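PDB 2B1E: exocyst complex component EXO70 from Saccharomyces cerevisiae, which acts as a subunit of the exocyst, helping to assemble this complex, which tethers secretory vesicles to sites of exocytosis. Local coordinates for residues 390-395 / 405-410; 382-387 / 411-416; 348-353 / 397-402. All coordinates share one frame; numbering follows the deposited sequence.

Contact 1 of 3, residues 390-395 / 405-410; sequences ALMPNQ and SKNKHK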
loop_
_atom_site.group_PDB
_atom_site.type_symbol
_atom_site.label_atom_id
_atom_site.label_comp_id
_atom_site.label_asym_id
_atom_site.label_seq_id
_atom_site.Cartn_x
_atom_site.Cartn_y
_atom_site.Cartn_z
ATOM N N ALA A 390 -21.942 -27.339 11.213
ATOM C CA ALA A 390 -23.157 -27.575 10.446
ATOM C C ALA A 390 -23.553 -29.053 10.438
ATOM O O ALA A 390 -24.733 -29.372 10.546
ATOM C CB ALA A 390 -22.966 -27.083 9.013
ATOM N N LEU A 391 -22.573 -29.948 10.318
ATOM C CA LEU A 391 -22.855 -31.381 10.274
ATOM C C LEU A 391 -22.885 -32.055 11.640
ATOM O O LEU A 391 -23.504 -33.105 11.793
ATOM C CB LEU A 391 -21.836 -32.105 9.394
ATOM C CG LEU A 391 -21.779 -31.698 7.923
ATOM C CD1 LEU A 391 -20.604 -32.381 7.263
ATOM C CD2 LEU A 391 -23.079 -32.047 7.226
ATOM N N MET A 392 -22.200 -31.460 12.615
ATOM C CA MET A 392 -22.153 -31.994 13.984
ATOM C C MET A 392 -22.304 -30.813 14.947
ATOM O O MET A 392 -21.343 -30.371 15.573
ATOM C CB MET A 392 -20.817 -32.713 14.230
ATOM C CG MET A 392 -20.570 -33.902 13.296
ATOM S SD MET A 392 -18.922 -34.633 13.484
ATOM C CE MET A 392 -19.314 -36.072 14.445
ATOM N N PRO A 393 -23.534 -30.292 15.071
ATOM C CA PRO A 393 -23.884 -29.159 15.933
ATOM C C PRO A 393 -23.406 -29.277 17.383
ATOM O O PRO A 393 -23.009 -28.286 17.992
ATOM C CB PRO A 393 -25.409 -29.122 15.849
ATOM C CG PRO A 393 -25.692 -29.673 14.506
ATOM C CD PRO A 393 -24.732 -30.826 14.400
ATOM N N ASN A 394 -23.438 -30.492 17.921
ATOM C CA ASN A 394 -23.057 -30.730 19.314
ATOM C C ASN A 394 -21.586 -30.962 19.638
ATOM O O ASN A 394 -21.195 -30.913 20.806
ATOM C CB ASN A 394 -23.856 -31.911 19.858
ATOM C CG ASN A 394 -25.330 -31.610 19.952
ATOM O OD1 ASN A 394 -25.748 -30.779 20.756
ATOM N ND2 ASN A 394 -26.127 -32.274 19.122
ATOM N N GLN A 395 -20.774 -31.225 18.622
ATOM C CA GLN A 395 -19.359 -31.489 18.849
ATOM C C GLN A 395 -18.503 -30.235 18.715
ATOM O O GLN A 395 -18.868 -29.289 18.021
ATOM C CB GLN A 395 -18.856 -32.543 17.851
ATOM C CG GLN A 395 -19.677 -33.831 17.811
ATOM C CD GLN A 395 -19.599 -34.633 19.100
ATOM O OE1 GLN A 395 -19.718 -34.085 20.194
ATOM N NE2 GLN A 395 -19.409 -35.938 18.972
ATOM N N SER A 405 -11.243 -39.162 14.643
ATOM C CA SER A 405 -12.245 -40.227 14.626
ATOM C C SER A 405 -13.593 -39.597 14.954
ATOM O O SER A 405 -14.633 -40.055 14.482
ATOM C CB SER A 405 -11.913 -41.315 15.656
ATOM O OG SER A 405 -12.033 -40.823 16.979
ATOM N N LYS A 406 -13.555 -38.541 15.766
ATOM C CA LYS A 406 -14.749 -37.792 16.164
ATOM C C LYS A 406 -15.406 -37.139 14.955
ATOM O O LYS A 406 -16.605 -36.907 14.937
ATOM C CB LYS A 406 -14.374 -36.693 17.161
ATOM C CG LYS A 406 -14.450 -37.097 18.617
ATOM C CD LYS A 406 -15.888 -37.055 19.108
ATOM C CE LYS A 406 -15.964 -37.122 20.629
ATOM N NZ LYS A 406 -17.362 -36.886 21.095
ATOM N N ASN A 407 -14.608 -36.814 13.948
ATOM C CA ASN A 407 -15.166 -36.204 12.751
ATOM C C ASN A 407 -15.689 -37.321 11.854
ATOM O O ASN A 407 -14.908 -37.997 11.178
ATOM C CB ASN A 407 -14.093 -35.407 12.019
ATOM C CG ASN A 407 -14.663 -34.584 10.887
ATOM O OD1 ASN A 407 -15.810 -34.781 10.479
ATOM N ND2 ASN A 407 -13.863 -33.661 10.366
ATOM N N LYS A 408 -17.008 -37.514 11.840
ATOM C CA LYS A 408 -17.605 -38.578 11.035
ATOM C C LYS A 408 -17.902 -38.155 9.595
ATOM O O LYS A 408 -18.389 -38.958 8.806
ATOM C CB LYS A 408 -18.917 -39.068 11.669
ATOM C CG LYS A 408 -18.868 -39.347 13.181
ATOM C CD LYS A 408 -17.919 -40.474 13.540
ATOM C CE LYS A 408 -17.878 -40.693 15.067
ATOM N NZ LYS A 408 -16.789 -41.630 15.455
ATOM N N HIS A 409 -17.604 -36.908 9.249
ATOM C CA HIS A 409 -17.906 -36.403 7.911
ATOM C C HIS A 409 -16.688 -35.921 7.128
ATOM O O HIS A 409 -16.798 -35.003 6.317
ATOM C CB HIS A 409 -18.899 -35.245 8.050
ATOM C CG HIS A 409 -20.092 -35.585 8.886
ATOM N ND1 HIS A 409 -21.209 -36.200 8.368
ATOM C CD2 HIS A 409 -20.314 -35.461 10.218
ATOM C CE1 HIS A 409 -22.066 -36.449 9.344
ATOM N NE2 HIS A 409 -21.548 -36.009 10.476
ATOM N N LYS A 410 -15.539 -36.543 7.348
ATOM C CA LYS A 410 -14.329 -36.093 6.674
ATOM C C LYS A 410 -14.376 -36.166 5.156
ATOM O O LYS A 410 -13.837 -35.292 4.476
ATOM C CB LYS A 410 -13.114 -36.848 7.229
ATOM C CG LYS A 410 -12.896 -36.563 8.716
ATOM C CD LYS A 410 -11.572 -37.089 9.251
ATOM C CE LYS A 410 -11.598 -38.595 9.411
ATOM N NZ LYS A 410 -12.746 -39.010 10.247
#

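Contact 2 of 3, residues 382-387 / 411-416; sequences NLERKA and QRIGFF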
loop_
_atom_site.group_PDB
_atom_site.type_symbol
_atom_site.label_atom_id
_atom_site.label_comp_id
_atom_site.label_asym_id
_atom_site.label_seq_id
_atom_site.Cartn_x
_atom_site.Cartn_y
_atom_site.Cartn_z
ATOM N N ASN A 382 -11.668 -21.894 8.293
ATOM C CA ASN A 382 -12.948 -21.346 8.744
ATOM C C ASN A 382 -14.126 -21.977 8.005
ATOM O O ASN A 382 -15.191 -22.188 8.587
ATOM C CB ASN A 382 -12.944 -19.833 8.605
ATOM C CG ASN A 382 -12.282 -19.168 9.790
ATOM O OD1 ASN A 382 -12.931 -18.920 10.807
ATOM N ND2 ASN A 382 -10.980 -18.910 9.682
ATOM N N LEU A 383 -13.946 -22.285 6.725
ATOM C CA LEU A 383 -15.011 -22.963 6.005
ATOM C C LEU A 383 -15.138 -24.360 6.616
ATOM O O LEU A 383 -16.236 -24.901 6.716
ATOM C CB LEU A 383 -14.690 -23.098 4.519
ATOM C CG LEU A 383 -14.935 -21.874 3.641
ATOM C CD1 LEU A 383 -14.489 -22.170 2.224
ATOM C CD2 LEU A 383 -16.416 -21.495 3.685
ATOM N N GLU A 384 -14.012 -24.945 7.023
ATOM C CA GLU A 384 -14.037 -26.279 7.628
ATOM C C GLU A 384 -14.744 -26.235 8.977
ATOM O O GLU A 384 -15.581 -27.094 9.284
ATOM C CB GLU A 384 -12.626 -26.841 7.854
ATOM C CG GLU A 384 -12.667 -28.359 8.033
ATOM C CD GLU A 384 -11.481 -28.947 8.780
ATOM O OE1 GLU A 384 -10.327 -28.499 8.574
ATOM O OE2 GLU A 384 -11.716 -29.881 9.571
ATOM N N ARG A 385 -14.376 -25.252 9.794
ATOM C CA ARG A 385 -14.982 -25.085 11.107
ATOM C C ARG A 385 -16.501 -24.971 10.976
ATOM O O ARG A 385 -17.248 -25.638 11.690
ATOM C CB ARG A 385 -14.423 -23.835 11.800
ATOM C CG ARG A 385 -15.116 -23.504 13.117
ATOM C CD ARG A 385 -14.429 -22.373 13.867
ATOM N NE ARG A 385 -13.130 -22.771 14.411
ATOM C CZ ARG A 385 -11.964 -22.623 13.785
ATOM N NH1 ARG A 385 -11.913 -22.078 12.575
ATOM N NH2 ARG A 385 -10.843 -23.025 14.369
ATOM N N LYS A 386 -16.951 -24.131 10.053
ATOM C CA LYS A 386 -18.377 -23.953 9.839
ATOM C C LYS A 386 -19.036 -25.244 9.371
ATOM O O LYS A 386 -20.137 -25.579 9.800
ATOM C CB LYS A 386 -18.633 -22.859 8.811
ATOM C CG LYS A 386 -20.115 -22.698 8.515
ATOM C CD LYS A 386 -20.370 -21.696 7.442
ATOM C CE LYS A 386 -20.053 -22.232 6.065
ATOM N NZ LYS A 386 -20.426 -21.209 5.057
ATOM N N ALA A 387 -18.357 -25.975 8.500
ATOM C CA ALA A 387 -18.895 -27.230 7.999
ATOM C C ALA A 387 -19.050 -28.234 9.142
ATOM O O ALA A 387 -20.055 -28.931 9.224
ATOM C CB ALA A 387 -17.988 -27.798 6.919
ATOM N N GLN A 411 -15.035 -37.183 4.616
ATOM C CA GLN A 411 -15.106 -37.312 3.167
ATOM C C GLN A 411 -15.810 -36.114 2.539
ATOM O O GLN A 411 -15.281 -35.499 1.615
ATOM C CB GLN A 411 -15.819 -38.614 2.769
ATOM C CG GLN A 411 -15.924 -38.801 1.247
ATOM C CD GLN A 411 -16.397 -40.191 0.867
ATOM O OE1 GLN A 411 -17.435 -40.658 1.337
ATOM N NE2 GLN A 411 -15.636 -40.860 0.015
ATOM N N ARG A 412 -16.993 -35.776 3.055
ATOM C CA ARG A 412 -17.765 -34.644 2.538
ATOM C C ARG A 412 -17.108 -33.292 2.813
ATOM O O ARG A 412 -17.087 -32.421 1.938
ATOM C CB ARG A 412 -19.183 -34.635 3.130
ATOM C CG ARG A 412 -19.990 -33.425 2.668
ATOM C CD ARG A 412 -21.403 -33.336 3.232
ATOM N NE ARG A 412 -22.050 -32.127 2.716
ATOM C CZ ARG A 412 -23.288 -31.739 3.002
ATOM N NH1 ARG A 412 -24.052 -32.461 3.814
ATOM N NH2 ARG A 412 -23.765 -30.622 2.471
ATOM N N ILE A 413 -16.602 -33.105 4.032
ATOM C CA ILE A 413 -15.943 -31.858 4.381
ATOM C C ILE A 413 -14.691 -31.713 3.514
ATOM O O ILE A 413 -14.395 -30.624 3.008
ATOM C CB ILE A 413 -15.570 -31.824 5.885
ATOM C CG1 ILE A 413 -16.849 -31.745 6.727
ATOM C CG2 ILE A 413 -14.642 -30.639 6.167
ATOM C CD1 ILE A 413 -16.653 -32.077 8.232
ATOM N N GLY A 414 -13.973 -32.814 3.317
ATOM C CA GLY A 414 -12.785 -32.757 2.479
ATOM C C GLY A 414 -13.128 -32.297 1.070
ATOM O O GLY A 414 -12.441 -31.456 0.482
ATOM N N PHE A 415 -14.207 -32.852 0.528
ATOM C CA PHE A 415 -14.670 -32.511 -0.817
ATOM C C PHE A 415 -15.071 -31.034 -0.876
ATOM O O PHE A 415 -14.674 -30.297 -1.786
ATOM C CB PHE A 415 -15.865 -33.400 -1.181
ATOM C CG PHE A 415 -16.486 -33.074 -2.517
ATOM C CD1 PHE A 415 -15.840 -33.420 -3.703
ATOM C CD2 PHE A 415 -17.708 -32.411 -2.586
ATOM C CE1 PHE A 415 -16.404 -33.109 -4.948
ATOM C CE2 PHE A 415 -18.286 -32.095 -3.829
ATOM C CZ PHE A 415 -17.629 -32.446 -5.012
ATOM N N PHE A 416 -15.874 -30.606 0.093
ATOM C CA PHE A 416 -16.325 -29.217 0.170
ATOM C C PHE A 416 -15.141 -28.240 0.157
ATOM O O PHE A 416 -15.118 -27.297 -0.641
ATOM C CB PHE A 416 -17.190 -29.045 1.432
ATOM C CG PHE A 416 -17.598 -27.625 1.731
ATOM C CD1 PHE A 416 -18.247 -26.840 0.771
ATOM C CD2 PHE A 416 -17.366 -27.087 2.991
ATOM C CE1 PHE A 416 -18.659 -25.540 1.068
ATOM C CE2 PHE A 416 -17.775 -25.783 3.310
ATOM C CZ PHE A 416 -18.423 -25.006 2.347
#

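Contact 3 of 3, residues 348-353 / 397-402; sequences KEKEYT and PDVANP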
loop_
_atom_site.group_PDB
_atom_site.type_symbol
_atom_site.label_atom_id
_atom_site.label_comp_id
_atom_site.label_asym_id
_atom_site.label_seq_id
_atom_site.Cartn_x
_atom_site.Cartn_y
_atom_site.Cartn_z
ATOM N N LYS A 348 -3.856 -20.244 16.156
ATOM C CA LYS A 348 -3.323 -21.573 16.445
ATOM C C LYS A 348 -2.505 -22.124 15.278
ATOM O O LYS A 348 -3.010 -22.280 14.162
ATOM C CB LYS A 348 -4.470 -22.522 16.791
ATOM C CG LYS A 348 -5.260 -22.090 18.022
ATOM C CD LYS A 348 -6.386 -23.060 18.339
ATOM C CE LYS A 348 -7.127 -22.661 19.615
ATOM N NZ LYS A 348 -6.258 -22.710 20.829
ATOM N N GLU A 349 -1.238 -22.419 15.557
ATOM C CA GLU A 349 -0.296 -22.936 14.563
ATOM C C GLU A 349 -0.815 -24.055 13.668
ATOM O O GLU A 349 -0.702 -23.978 12.444
ATOM C CB GLU A 349 0.982 -23.416 15.255
ATOM C CG GLU A 349 1.782 -22.307 15.912
ATOM C CD GLU A 349 2.941 -22.831 16.740
ATOM O OE1 GLU A 349 3.712 -22.001 17.268
ATOM O OE2 GLU A 349 3.078 -24.068 16.867
ATOM N N LYS A 350 -1.379 -25.094 14.275
ATOM C CA LYS A 350 -1.873 -26.226 13.502
ATOM C C LYS A 350 -2.831 -25.806 12.401
ATOM O O LYS A 350 -3.011 -26.536 11.429
ATOM C CB LYS A 350 -2.555 -27.257 14.408
ATOM C CG LYS A 350 -4.025 -26.992 14.711
ATOM C CD LYS A 350 -4.725 -28.292 15.123
ATOM C CE LYS A 350 -6.228 -28.101 15.312
ATOM N NZ LYS A 350 -6.943 -29.401 15.525
ATOM N N GLU A 351 -3.437 -24.630 12.555
ATOM C CA GLU A 351 -4.387 -24.107 11.574
ATOM C C GLU A 351 -3.755 -23.377 10.390
ATOM O O GLU A 351 -4.465 -22.804 9.557
ATOM C CB GLU A 351 -5.386 -23.173 12.255
ATOM C CG GLU A 351 -6.511 -23.896 12.966
ATOM C CD GLU A 351 -7.521 -22.945 13.580
ATOM O OE1 GLU A 351 -7.874 -21.937 12.931
ATOM O OE2 GLU A 351 -7.972 -23.216 14.709
ATOM N N TYR A 352 -2.428 -23.379 10.317
ATOM C CA TYR A 352 -1.748 -22.715 9.210
ATOM C C TYR A 352 -0.762 -23.671 8.570
ATOM O O TYR A 352 -0.360 -24.655 9.185
ATOM C CB TYR A 352 -1.027 -21.451 9.685
ATOM C CG TYR A 352 -1.959 -20.431 10.294
ATOM C CD1 TYR A 352 -2.344 -20.524 11.628
ATOM C CD2 TYR A 352 -2.494 -19.398 9.524
ATOM C CE1 TYR A 352 -3.237 -19.621 12.182
ATOM C CE2 TYR A 352 -3.391 -18.487 10.069
ATOM C CZ TYR A 352 -3.757 -18.608 11.400
ATOM O OH TYR A 352 -4.648 -17.718 11.951
ATOM N N THR A 353 -0.381 -23.392 7.330
ATOM C CA THR A 353 0.549 -24.266 6.638
ATOM C C THR A 353 1.975 -23.730 6.632
ATOM O O THR A 353 2.824 -24.208 5.879
ATOM C CB THR A 353 0.082 -24.525 5.193
ATOM O OG1 THR A 353 -0.245 -23.285 4.561
ATOM C CG2 THR A 353 -1.137 -25.431 5.192
ATOM N N PRO A 397 -15.559 -28.475 17.107
ATOM C CA PRO A 397 -14.831 -28.723 15.861
ATOM C C PRO A 397 -13.365 -29.074 16.083
ATOM O O PRO A 397 -12.720 -28.539 16.985
ATOM C CB PRO A 397 -14.991 -27.409 15.104
ATOM C CG PRO A 397 -16.351 -26.945 15.550
ATOM C CD PRO A 397 -16.277 -27.192 17.043
ATOM N N ASP A 398 -12.852 -29.989 15.268
ATOM C CA ASP A 398 -11.451 -30.376 15.337
ATOM C C ASP A 398 -10.918 -30.218 13.921
ATOM O O ASP A 398 -10.833 -31.178 13.161
ATOM C CB ASP A 398 -11.299 -31.822 15.823
ATOM C CG ASP A 398 -9.842 -32.254 15.905
ATOM O OD1 ASP A 398 -8.968 -31.364 15.993
ATOM O OD2 ASP A 398 -9.568 -33.473 15.892
ATOM N N VAL A 399 -10.582 -28.982 13.569
ATOM C CA VAL A 399 -10.098 -28.663 12.234
ATOM C C VAL A 399 -8.650 -29.055 12.000
ATOM O O VAL A 399 -7.886 -29.276 12.947
ATOM C CB VAL A 399 -10.232 -27.146 11.933
ATOM C CG1 VAL A 399 -11.688 -26.708 12.085
ATOM C CG2 VAL A 399 -9.318 -26.341 12.863
ATOM N N ALA A 400 -8.283 -29.121 10.723
ATOM C CA ALA A 400 -6.930 -29.463 10.315
ATOM C C ALA A 400 -6.473 -30.781 10.907
ATOM O O ALA A 400 -5.321 -30.920 11.312
ATOM C CB ALA A 400 -5.969 -28.353 10.716
ATOM N N ASN A 401 -7.371 -31.750 10.973
ATOM C CA ASN A 401 -7.006 -33.047 11.510
ATOM C C ASN A 401 -7.654 -34.165 10.713
ATOM O O ASN A 401 -8.774 -34.572 10.996
ATOM C CB ASN A 401 -7.403 -33.149 12.985
ATOM C CG ASN A 401 -7.051 -34.496 13.587
ATOM O OD1 ASN A 401 -6.297 -35.272 12.992
ATOM N ND2 ASN A 401 -7.582 -34.777 14.778
ATOM N N PRO A 402 -6.951 -34.669 9.685
ATOM C CA PRO A 402 -7.409 -35.750 8.806
ATOM C C PRO A 402 -7.634 -37.080 9.530
ATOM O O PRO A 402 -8.261 -37.984 8.984
ATOM C CB PRO A 402 -6.282 -35.863 7.778
ATOM C CG PRO A 402 -5.736 -34.477 7.719
ATOM C CD PRO A 402 -5.715 -34.060 9.164
HETATM O O HOH W 1 -9.855 -27.550 15.976
#

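Contact 1 of 3, residues 390-395 / 405-410
Leu391 and His409 face each other with their CA atoms 7.4 Å apart where helix 364-391 ends and helix 410-429 is about to begin, and from there residues 392-395 turn back in a type I beta turn, closed by Gln395 N bonding to Met392 O, while 405-409 runs as irregular chain up to the start of the second helix. The imidazole of His409 is the common surface. Leu391 lies over one of its faces: CB stands 3.9 Å from the ring centroid and only 16° off the normal, a CH-pi contact, while Leu391 CD1 reaches past the ring to His409 CB at 3.4 Å. On the opposite face, offset toward the rim, sits CB of Lys408. Met392 comes to the edge instead. Its SD is 4.7 Å from the centroid, nearly in the ring plane, and its CG, beside the backbone N (chi1 -61°), approaches His409 CD2 to 3.5 Å. Within the loop, His409 N donates to Asn407 OD1 over 3.0 Å, the N-H...O angle being 153°; this Asx turn leads into the residue that takes the N-cap position. Lys408 NZ bonds to Ser405 O, and Lys410 NZ to Asn407 O and also to Ser404 O, tying the loop to itself. Since no clear hydrogen bond spans the two segments, the helix end and the helix start are held together largely by contacts of carbon and sulfur with one sandwiched ring, near the surface of the C-terminal region, while polar bonds shape the loop from within.

Contact 2 of 3, residues 382-387 / 411-416
Ile413 and Phe416, one turn apart on helix 410-429, straddle the methyl of Ala387 on helix 364-391. Ala387 CB lies 4.1 Å from Ile413 CG1 and 4.0 Å from Phe416 CD2. The other branch of the isoleucine, CG2, presses on Glu384 CG at 3.5 Å, the two side chains crossing at about a right angle. Phe416 has its CG anti to the backbone N (chi1 173°), which carries the ring across to the neighbouring helix; there its edge meets Leu383 O in plane, CE2 to O being 3.8 Å, and its CZ approaches Leu383 CD2. That carbonyl already accepts the helical bond from Ala387 N. The axes of the short segments pass 10.1 Å apart at 146°, a roughly antiparallel pairing of successive helices within the helical-bundle rod of Exo70. Further out, Leu383 also packs on Ile417 and Asn420, and Ile413 on Gln388 and Leu391. The carboxylate of Glu384 takes hydrogen bonds from Tyr455 and Tyr452 of helix 440-473 and from Gln388. The interface is therefore apolar at its centre, and the one buried acid beside it is gripped by several donors, which would probably stabilise its charge.

Contact 3 of 3, residues 348-353 / 397-402
Lys350 NZ carries the polar part of this contact, forming a salt bridge with Asp398 OD1 at 2.9 Å and a hydrogen bond to Val399 O at 2.7 Å. The latter lies in the carbonyl plane, with a C=O...N angle of 160°. Lys350 CG sits between the backbone N and the carbonyl carbon (chi1 85°), and the extended chain beyond it carries the ammonium across to 397-402. Water 1 accepts from Val399 N, donates to Pro397 O and meets Lys350 NZ only weakly. The other carboxylate oxygen, Asp398 OD2, is taken on its syn side by Asn401 ND2 at 2.6 Å. An alanine in place of Asp398 would probably leave the lysine ammonium without its counter-charge and Asn401 ND2 without this acceptor. Two loops of an all-helical rod meet here: residues 348-353, which include a short 3-10 segment, precede helix 364-391, and residues 397-402 belong to the link from that helix to helix 410-429. The remaining contacts are van der Waals. Val399 CG2 rests on Glu351 CG at 3.7 Å, close to a carboxylate whose main partner is Arg385 of helix 364-391. Ala400 CB comes up against Lys350 O at 3.5 Å.

How the contacts relate
All three contacts gather around the C-terminal half of helix 364-391 and the connection from it to helix 410-429. Contacts 1 and 2 have centres about 10 Å apart; contact 1 is nested inside the loop that contact 2 closes, and Leu391 CD1 touches Ile413 CG1 at 3.8 Å. Contact 3, its centre about 12 Å from that of contact 2, is joined to it by a salt bridge from Arg385 NH2 to Glu351 OE2, 2.9 Å, and by a probable hydrogen bond from Ala400 N to Glu384 OE1, 3.0 Å. Between contacts 1 and 3, whose centres are about 15 Å apart, the link is packing of Lys410 CE on Pro402 O. The helix pair is buried, whereas both loop contacts lie at the surface.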